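Local coordinates for SusD superfamily protein (Bacteroides fragilis, PDB 3L22), which probably binds glycans at the bacterial outer membrane as a SusD-type protein, and binds zinc ions, at residues D55-S60 with L278-S283; L253-T258 with Q320-F325; S266-Y271 with T313-K318. One frame throughout, in Å; residues are numbered along the deposited sequence. Where two conformers were deposited one is given.

Contact 1: D55-S60 with L278-S283; sequences DVINIS and LIDTKS
A two-stranded antiparallel sheet joins Val-56 and Ile-57 of strand 56-58 to Ile-279 and Leu-278 of strand 277-279. Ile-57 and Leu-278 are its hydrogen-bonded pair: Ile-57 N reaches Leu-278 O at 2.8 Å, and Leu-278 N returns to Ile-57 O at 2.9 Å, both nearly straight. Val-56 and Ile-279 form the non-hydrogen-bonded pair, their side chains diverging. Beyond it Asp-280 N still donates to Asp-55 O at 3.0 Å, but from above the carbonyl plane, 45° out of it, as the second strand gives way to a turn. Water 1 donates to this same Asp-55 O and to Asp-280 O, tying the two backbones together past the last bridge.

On the face carrying Ile-57 and Leu-278, in the conformer of Ile-57 given, one of two, the CG1 branch sits between backbone N and carbonyl carbon (chi1 52°), lying against Leu-278 CB at 3.9 Å. In this conformer Ile-57 CG2 sits 3.5 Å from Asp-280 OD2, the two side chains crossing at about a right angle. Ile-59 CG1 touches the far end of the leucine, 4.0 Å from Leu-278 CD1.

The sheet is a small element of a largely helical SusD-family fold, pairing chain from near the N terminus with a strand more than two hundred residues later. Each strand leaves through a polar turn. Asn-58 OD1 accepts from Ser-60 N, an Asx turn, and from the Ser-60 hydroxyl as well, while Asp-280 OD1 takes Ser-283 N from above the carboxylate plane in an Asx motif. Asp-280 OD2 accepts a hydrogen bond from water 2, which also donates to Val-56 O. Asp-55 turns its carboxylate elsewhere, into a salt bridge with Arg-386, while Ile-57 also packs on Tyr-70 of helix 67-70.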
# COMPACT_ATOMS: atom_id res chain seq x y z
N ASP A 55 -14.82 1.14 -3.44
CA ASP A 55 -14.89 0.38 -4.69
C ASP A 55 -15.23 -1.09 -4.52
O ASP A 55 -15.65 -1.74 -5.48
CB ASP A 55 -13.58 0.57 -5.43
CG ASP A 55 -13.43 1.99 -5.96
OD1 ASP A 55 -14.47 2.61 -6.36
OD2 ASP A 55 -12.29 2.49 -5.99
N VAL A 56 -15.02 -1.60 -3.31
CA VAL A 56 -15.48 -2.92 -2.88
C VAL A 56 -16.41 -2.71 -1.70
O VAL A 56 -16.41 -1.60 -1.14
CB VAL A 56 -14.28 -3.85 -2.51
CG1 VAL A 56 -13.54 -4.24 -3.80
CG2 VAL A 56 -13.32 -3.23 -1.47
N ILE A 57 -17.22 -3.73 -1.39
CA ILE A 57 -18.06 -3.74 -0.21
C ILE A 57 -17.80 -4.97 0.61
O ILE A 57 -17.52 -6.02 0.07
CB ILE A 57 -19.58 -3.69 -0.51
CG1 ILE A 57 -20.00 -4.80 -1.52
CG2 ILE A 57 -19.92 -2.33 -0.98
CD1 ILE A 57 -21.54 -4.96 -1.70
N ASN A 58 -17.90 -4.82 1.93
CA ASN A 58 -17.76 -5.91 2.86
C ASN A 58 -19.16 -6.25 3.34
O ASN A 58 -19.81 -5.43 3.98
CB ASN A 58 -16.86 -5.48 4.04
CG ASN A 58 -16.52 -6.62 4.98
OD1 ASN A 58 -17.38 -7.48 5.27
ND2 ASN A 58 -15.25 -6.66 5.45
N ILE A 59 -19.64 -7.44 2.99
CA ILE A 59 -20.99 -7.88 3.37
C ILE A 59 -20.97 -8.96 4.46
O ILE A 59 -21.96 -9.63 4.71
CB ILE A 59 -21.85 -8.28 2.13
CG1 ILE A 59 -21.18 -9.32 1.23
CG2 ILE A 59 -22.22 -7.02 1.29
CD1 ILE A 59 -21.08 -10.70 1.85
N SER A 60 -19.85 -9.13 5.13
CA SER A 60 -19.68 -10.29 6.04
C SER A 60 -20.45 -10.15 7.33
O SER A 60 -20.76 -11.18 7.95
CB SER A 60 -18.21 -10.48 6.41
OG SER A 60 -17.67 -9.39 7.15
N LEU A 278 -17.22 -8.05 -2.00
CA LEU A 278 -17.74 -8.00 -3.36
C LEU A 278 -17.31 -6.67 -3.98
O LEU A 278 -16.93 -5.72 -3.27
CB LEU A 278 -19.26 -8.11 -3.36
CG LEU A 278 -19.93 -9.40 -2.83
CD1 LEU A 278 -21.49 -9.21 -2.73
CD2 LEU A 278 -19.54 -10.60 -3.78
N ILE A 279 -17.37 -6.61 -5.30
CA ILE A 279 -17.24 -5.36 -6.02
C ILE A 279 -18.46 -4.50 -5.68
O ILE A 279 -19.58 -5.02 -5.68
CB ILE A 279 -17.23 -5.58 -7.52
CG1 ILE A 279 -16.05 -6.47 -7.95
CG2 ILE A 279 -17.21 -4.19 -8.27
CD1 ILE A 279 -16.16 -6.94 -9.38
N ASP A 280 -18.25 -3.21 -5.37
CA ASP A 280 -19.38 -2.26 -5.22
C ASP A 280 -19.87 -1.81 -6.59
O ASP A 280 -19.42 -0.78 -7.14
CB ASP A 280 -19.00 -1.04 -4.37
CG ASP A 280 -20.22 -0.18 -4.01
OD1 ASP A 280 -21.27 -0.26 -4.70
OD2 ASP A 280 -20.11 0.56 -3.02
N THR A 281 -20.81 -2.58 -7.13
CA THR A 281 -21.35 -2.27 -8.44
C THR A 281 -22.53 -1.28 -8.36
O THR A 281 -22.95 -0.78 -9.37
CB THR A 281 -21.80 -3.51 -9.18
OG1 THR A 281 -22.75 -4.19 -8.36
CG2 THR A 281 -20.60 -4.42 -9.50
N LYS A 282 -23.06 -0.98 -7.17
CA LYS A 282 -24.12 0.03 -7.07
C LYS A 282 -23.56 1.46 -7.19
O LYS A 282 -24.16 2.29 -7.83
CB LYS A 282 -24.87 -0.12 -5.73
CG LYS A 282 -26.00 0.91 -5.52
CD LYS A 282 -26.56 0.93 -4.09
CE LYS A 282 -27.52 2.16 -3.84
NZ LYS A 282 -28.76 2.36 -4.69
N SER A 283 -22.43 1.72 -6.56
CA SER A 283 -21.93 3.07 -6.35
C SER A 283 -20.43 3.28 -6.50
O SER A 283 -19.98 4.43 -6.43
CB SER A 283 -22.28 3.50 -4.91
OG SER A 283 -23.67 3.49 -4.69
O HOH W 1 -16.69 -0.83 -7.91
O HOH W 2 -18.14 0.50 -0.90

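Contact 2: L253-T258 with Q320-F325; sequences LPMADT and QWVPIF
Pro-254 sets its CA-CB edge down on one face of the Trp-321 indole where strand 249-253 runs out beside strand 322-326. Pro-254 CA sits 3.5 Å from the centroid of the five-membered ring and 2° off its normal, a CH-pi contact almost directly over the face. Pro-254 CB covers the same face farther along, toward the rim, at 3.5 Å from Trp-321 CE2. At the ring's edge, in its plane, water 3 accepts a weak bond from Trp-321 NE1 and donates to Met-255 O. Tyr-244 and Phe-245 also meet the indole, and Pro-254 packs on Tyr-192 and Thr-196 of helix 192-196.

The backbones belong to a two-stranded antiparallel sheet whose hydrogen-bonded pair here is Leu-253 with Val-322: Leu-253 N reaches Val-322 O at 2.8 Å, and Val-322 N reaches Leu-253 O at 3.0 Å. A classic beta bulge follows, where Ile-324 and Phe-325 together stand opposite the single residue Phe-251.

Leu-253 and Val-322 share one face, CB to CB 4.2 Å, and two knobs are set against it. The branch point of Leu-253 turns to Ile-324, CG 4.0 Å from Ile-324 CG1, with the two methyls set back. Met-255, a selenomethionine, reaches Val-322 with its terminal methyl: the chain bends at chi2 (-70°), which swings CE back to 3.9 Å from Val-322 CG2, while Met-255 CG rests against Gln-320 O.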
# COMPACT_ATOMS: atom_id res chain seq x y z
N LEU A 253 5.11 -8.77 -2.19
CA LEU A 253 5.37 -9.68 -1.05
C LEU A 253 5.06 -11.10 -1.54
O LEU A 253 3.88 -11.40 -1.87
CB LEU A 253 4.50 -9.32 0.15
CG LEU A 253 4.38 -7.83 0.49
CD1 LEU A 253 3.44 -7.64 1.74
CD2 LEU A 253 5.76 -7.29 0.74
N PRO A 254 6.10 -11.94 -1.63
CA PRO A 254 5.91 -13.28 -2.19
C PRO A 254 5.39 -14.23 -1.14
O PRO A 254 5.57 -13.97 0.07
CB PRO A 254 7.34 -13.68 -2.59
CG PRO A 254 8.19 -12.99 -1.54
CD PRO A 254 7.51 -11.69 -1.26
N MSE A 255 4.78 -15.32 -1.57
CA MSE A 255 4.27 -16.35 -0.67
C MSE A 255 4.90 -17.68 -1.06
O MSE A 255 5.21 -17.91 -2.24
CB MSE A 255 2.78 -16.49 -0.89
CG MSE A 255 1.95 -15.30 -0.55
SE MSE A 255 1.92 -15.07 1.38
CE MSE A 255 1.08 -13.28 1.44
N ALA A 256 5.00 -18.57 -0.08
CA ALA A 256 5.47 -19.92 -0.24
C ALA A 256 4.59 -20.80 0.63
O ALA A 256 4.01 -20.34 1.63
CB ALA A 256 6.96 -20.05 0.16
N ASP A 257 4.51 -22.08 0.26
CA ASP A 257 3.62 -23.02 0.95
C ASP A 257 3.82 -22.98 2.46
O ASP A 257 2.87 -23.14 3.20
CB ASP A 257 3.82 -24.45 0.47
CG ASP A 257 3.39 -24.67 -0.99
OD1 ASP A 257 2.42 -24.06 -1.47
OD2 ASP A 257 4.04 -25.50 -1.67
N THR A 258 5.05 -22.77 2.90
CA THR A 258 5.38 -22.85 4.29
C THR A 258 5.21 -21.51 5.03
O THR A 258 5.55 -21.43 6.18
CB THR A 258 6.87 -23.30 4.40
OG1 THR A 258 7.71 -22.33 3.74
CG2 THR A 258 7.06 -24.72 3.80
N GLN A 320 -0.80 -16.58 -4.22
CA GLN A 320 -0.71 -15.36 -5.01
C GLN A 320 0.05 -14.28 -4.24
O GLN A 320 -0.21 -14.03 -3.05
CB GLN A 320 -2.08 -14.86 -5.43
CG GLN A 320 -2.73 -15.80 -6.45
CD GLN A 320 -4.25 -15.54 -6.67
OE1 GLN A 320 -5.09 -15.69 -5.75
NE2 GLN A 320 -4.60 -15.20 -7.91
N TRP A 321 1.01 -13.67 -4.92
CA TRP A 321 1.79 -12.57 -4.35
C TRP A 321 0.94 -11.30 -4.17
O TRP A 321 -0.02 -11.07 -4.92
CB TRP A 321 2.96 -12.24 -5.25
CG TRP A 321 4.05 -13.29 -5.33
CD1 TRP A 321 3.96 -14.62 -4.99
CD2 TRP A 321 5.35 -13.10 -5.86
NE1 TRP A 321 5.16 -15.25 -5.22
CE2 TRP A 321 6.03 -14.34 -5.77
CE3 TRP A 321 6.03 -12.00 -6.39
CZ2 TRP A 321 7.33 -14.51 -6.22
CZ3 TRP A 321 7.35 -12.18 -6.84
CH2 TRP A 321 7.98 -13.42 -6.73
N VAL A 322 1.26 -10.52 -3.13
CA VAL A 322 0.62 -9.27 -2.85
C VAL A 322 1.43 -8.18 -3.55
O VAL A 322 2.60 -7.96 -3.21
CB VAL A 322 0.53 -9.04 -1.33
CG1 VAL A 322 -0.15 -7.66 -0.97
CG2 VAL A 322 -0.23 -10.24 -0.70
N PRO A 323 0.85 -7.53 -4.57
CA PRO A 323 1.52 -6.48 -5.31
C PRO A 323 1.47 -5.12 -4.59
O PRO A 323 0.37 -4.55 -4.37
CB PRO A 323 0.72 -6.43 -6.60
CG PRO A 323 -0.67 -6.75 -6.19
CD PRO A 323 -0.54 -7.72 -5.05
N ILE A 324 2.63 -4.60 -4.21
CA ILE A 324 2.71 -3.30 -3.51
C ILE A 324 2.84 -2.17 -4.54
O ILE A 324 2.04 -1.26 -4.54
CB ILE A 324 3.88 -3.29 -2.50
CG1 ILE A 324 3.70 -4.42 -1.45
CG2 ILE A 324 4.05 -1.93 -1.82
CD1 ILE A 324 2.42 -4.37 -0.62
N PHE A 325 3.85 -2.24 -5.39
CA PHE A 325 4.08 -1.27 -6.45
C PHE A 325 4.20 -1.98 -7.79
O PHE A 325 5.01 -2.93 -7.94
CB PHE A 325 5.40 -0.52 -6.24
CG PHE A 325 5.53 0.19 -4.92
CD1 PHE A 325 4.51 1.01 -4.45
CD2 PHE A 325 6.70 0.08 -4.18
CE1 PHE A 325 4.65 1.68 -3.26
CE2 PHE A 325 6.85 0.73 -3.00
CZ PHE A 325 5.82 1.54 -2.52
O HOH W 3 3.94 -17.99 -4.60

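Contact 3: S266-Y271 with T313-K318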
# COMPACT_ATOMS: atom_id res chain seq x y z
N SER A 266 -5.73 -14.40 4.28
CA SER A 266 -5.19 -14.15 2.96
C SER A 266 -6.14 -13.32 2.12
O SER A 266 -7.36 -13.34 2.33
CB SER A 266 -4.91 -15.45 2.19
OG SER A 266 -6.12 -16.12 1.89
N LEU A 267 -5.58 -12.62 1.14
CA LEU A 267 -6.37 -11.91 0.15
C LEU A 267 -7.44 -12.79 -0.52
O LEU A 267 -8.63 -12.42 -0.57
CB LEU A 267 -5.45 -11.33 -0.93
CG LEU A 267 -4.91 -9.92 -0.69
CD1 LEU A 267 -4.40 -9.65 0.69
CD2 LEU A 267 -3.91 -9.56 -1.80
N ALA A 268 -7.03 -13.95 -1.01
CA ALA A 268 -7.94 -14.83 -1.72
C ALA A 268 -9.12 -15.27 -0.88
O ALA A 268 -10.24 -15.41 -1.38
CB ALA A 268 -7.19 -16.08 -2.33
N GLU A 269 -8.89 -15.45 0.41
CA GLU A 269 -9.96 -15.85 1.31
C GLU A 269 -11.04 -14.77 1.47
O GLU A 269 -12.18 -15.09 1.78
CB GLU A 269 -9.39 -16.24 2.67
CG GLU A 269 -8.75 -17.60 2.64
CD GLU A 269 -8.03 -17.90 3.92
OE1 GLU A 269 -6.98 -17.26 4.18
OE2 GLU A 269 -8.56 -18.72 4.68
N TYR A 270 -10.68 -13.52 1.21
CA TYR A 270 -11.63 -12.40 1.32
C TYR A 270 -12.49 -12.18 0.06
O TYR A 270 -13.54 -11.55 0.15
CB TYR A 270 -10.87 -11.11 1.75
CG TYR A 270 -10.73 -11.02 3.24
CD1 TYR A 270 -9.96 -11.93 3.92
CD2 TYR A 270 -11.37 -10.04 3.97
CE1 TYR A 270 -9.83 -11.89 5.28
CE2 TYR A 270 -11.24 -9.99 5.35
CZ TYR A 270 -10.46 -10.91 5.97
OH TYR A 270 -10.32 -10.92 7.31
N TYR A 271 -12.05 -12.70 -1.09
CA TYR A 271 -12.69 -12.45 -2.38
C TYR A 271 -13.29 -13.68 -3.05
O TYR A 271 -14.24 -13.53 -3.81
CB TYR A 271 -11.67 -11.84 -3.36
CG TYR A 271 -11.21 -10.44 -2.96
CD1 TYR A 271 -12.06 -9.36 -3.08
CD2 TYR A 271 -9.92 -10.21 -2.52
CE1 TYR A 271 -11.66 -8.09 -2.74
CE2 TYR A 271 -9.48 -8.93 -2.17
CZ TYR A 271 -10.38 -7.88 -2.26
OH TYR A 271 -10.00 -6.62 -1.91
N THR A 313 -8.27 -15.20 -6.19
CA THR A 313 -9.24 -16.23 -5.90
C THR A 313 -8.66 -17.61 -5.58
O THR A 313 -9.44 -18.56 -5.40
CB THR A 313 -10.30 -16.33 -7.01
OG1 THR A 313 -9.64 -16.64 -8.24
CG2 THR A 313 -11.07 -14.99 -7.13
N ASP A 314 -7.33 -17.74 -5.43
CA ASP A 314 -6.80 -19.04 -5.10
C ASP A 314 -6.69 -19.17 -3.59
O ASP A 314 -5.63 -18.91 -2.99
CB ASP A 314 -5.48 -19.30 -5.81
CG ASP A 314 -4.91 -20.69 -5.49
OD1 ASP A 314 -5.52 -21.49 -4.72
OD2 ASP A 314 -3.79 -20.96 -6.01
N ALA A 315 -7.80 -19.54 -2.97
CA ALA A 315 -7.88 -19.62 -1.50
C ALA A 315 -7.35 -20.98 -1.04
O ALA A 315 -7.00 -21.12 0.10
CB ALA A 315 -9.28 -19.40 -1.02
N LYS A 316 -7.29 -21.94 -1.95
CA LYS A 316 -6.76 -23.26 -1.64
C LYS A 316 -5.27 -23.16 -1.30
O LYS A 316 -4.87 -23.64 -0.26
CB LYS A 316 -6.98 -24.19 -2.82
CG LYS A 316 -6.67 -25.67 -2.54
CD LYS A 316 -7.04 -26.57 -3.75
N THR A 317 -4.45 -22.53 -2.15
CA THR A 317 -3.00 -22.51 -1.91
C THR A 317 -2.52 -21.23 -1.24
O THR A 317 -1.53 -21.24 -0.53
CB THR A 317 -2.21 -22.68 -3.21
OG1 THR A 317 -2.28 -21.46 -3.96
CG2 THR A 317 -2.72 -23.95 -4.03
N LYS A 318 -3.25 -20.15 -1.47
CA LYS A 318 -2.95 -18.82 -0.98
C LYS A 318 -1.61 -18.29 -1.53
O LYS A 318 -1.00 -17.35 -0.94
CB LYS A 318 -3.01 -18.73 0.55
CG LYS A 318 -4.19 -19.41 1.20
CD LYS A 318 -4.29 -19.03 2.70
CE LYS A 318 -5.09 -20.02 3.57
NZ LYS A 318 -5.36 -19.41 4.94
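Lys-318 and Glu-269 form a salt bridge at the start of the short, weakly bonded helix 267-271, where a loop from between helix 297-302 and strand 322-326 comes alongside. Lys-318 NZ donates to Glu-269 OE1 at 2.8 Å, from above the carboxylate plane, 50° out of it. The lysine chain is extended beyond CG, and this reach carries its amine past Ser-266 to the glutamate; the two side chains cross at a slant. The amine has a second acceptor in Pro-261 O.

Hydrogen bonds from uncharged donors hold the same carboxylate. Ser-266 is the N-cap of the helix and makes a capping box with Glu-269: Ser-266 OG accepts from Glu-269 N at 3.2 Å, and Ser-266 N donates back to Glu-269 OE1. The serine hydroxyl also donates to Glu-269 OE1, at 2.7 Å, on the anti lone pair that points away from the other oxygen. OE2 is held by Gln-264 N. A second carboxylate, Asp-314, orders the opposing loop: its OD1 accepts Thr-317 N at 3.0 Å in an Asx motif, and its OD2 takes the threonine hydroxyl.

Van der Waals contacts fill in between. Ala-268 CB lies on the loop backbone, 3.3 Å from Asp-314 O, and the aliphatic part of Lys-318 passes over Ser-266, with CD 3.5 Å from Ser-266 OG. The apolar pairs are Ala-268 CB with Ala-315 CB, at 4.1 Å, and Ala-315 CB with Glu-269 CG.

Three donors converge on Glu-269 OE1: the N-cap amide, the N-cap hydroxyl and the lysine amine. Together with the nearby helix start, they would be expected to favour the ionised carboxylate; one oxygen thus serves both the capping box and the salt bridge to the loop.

How the contacts relate
From the N terminus, the chain first passes 55-60, whose partner comes much later. It then reaches 253-258 and 266-271 before 278-283 closes contact 1. Segment 313-318 next closes contact 3, and 320-325 closes contact 2, so contact 3 lies within the loop of contact 2, while contact 1 crosses both. Contacts 2 and 3 touch, their centres about 12 Å apart: Gln-320 OE1 probably bonds to Asp-314 N, and Val-322 CG2 packs on Leu-267 CD2. Contact 1 lies farther out. The helix of contact 3 lies in the chain between strand 249-253 and, after a short connection, strand 277-279, one from each of the sheets of contacts 2 and 1.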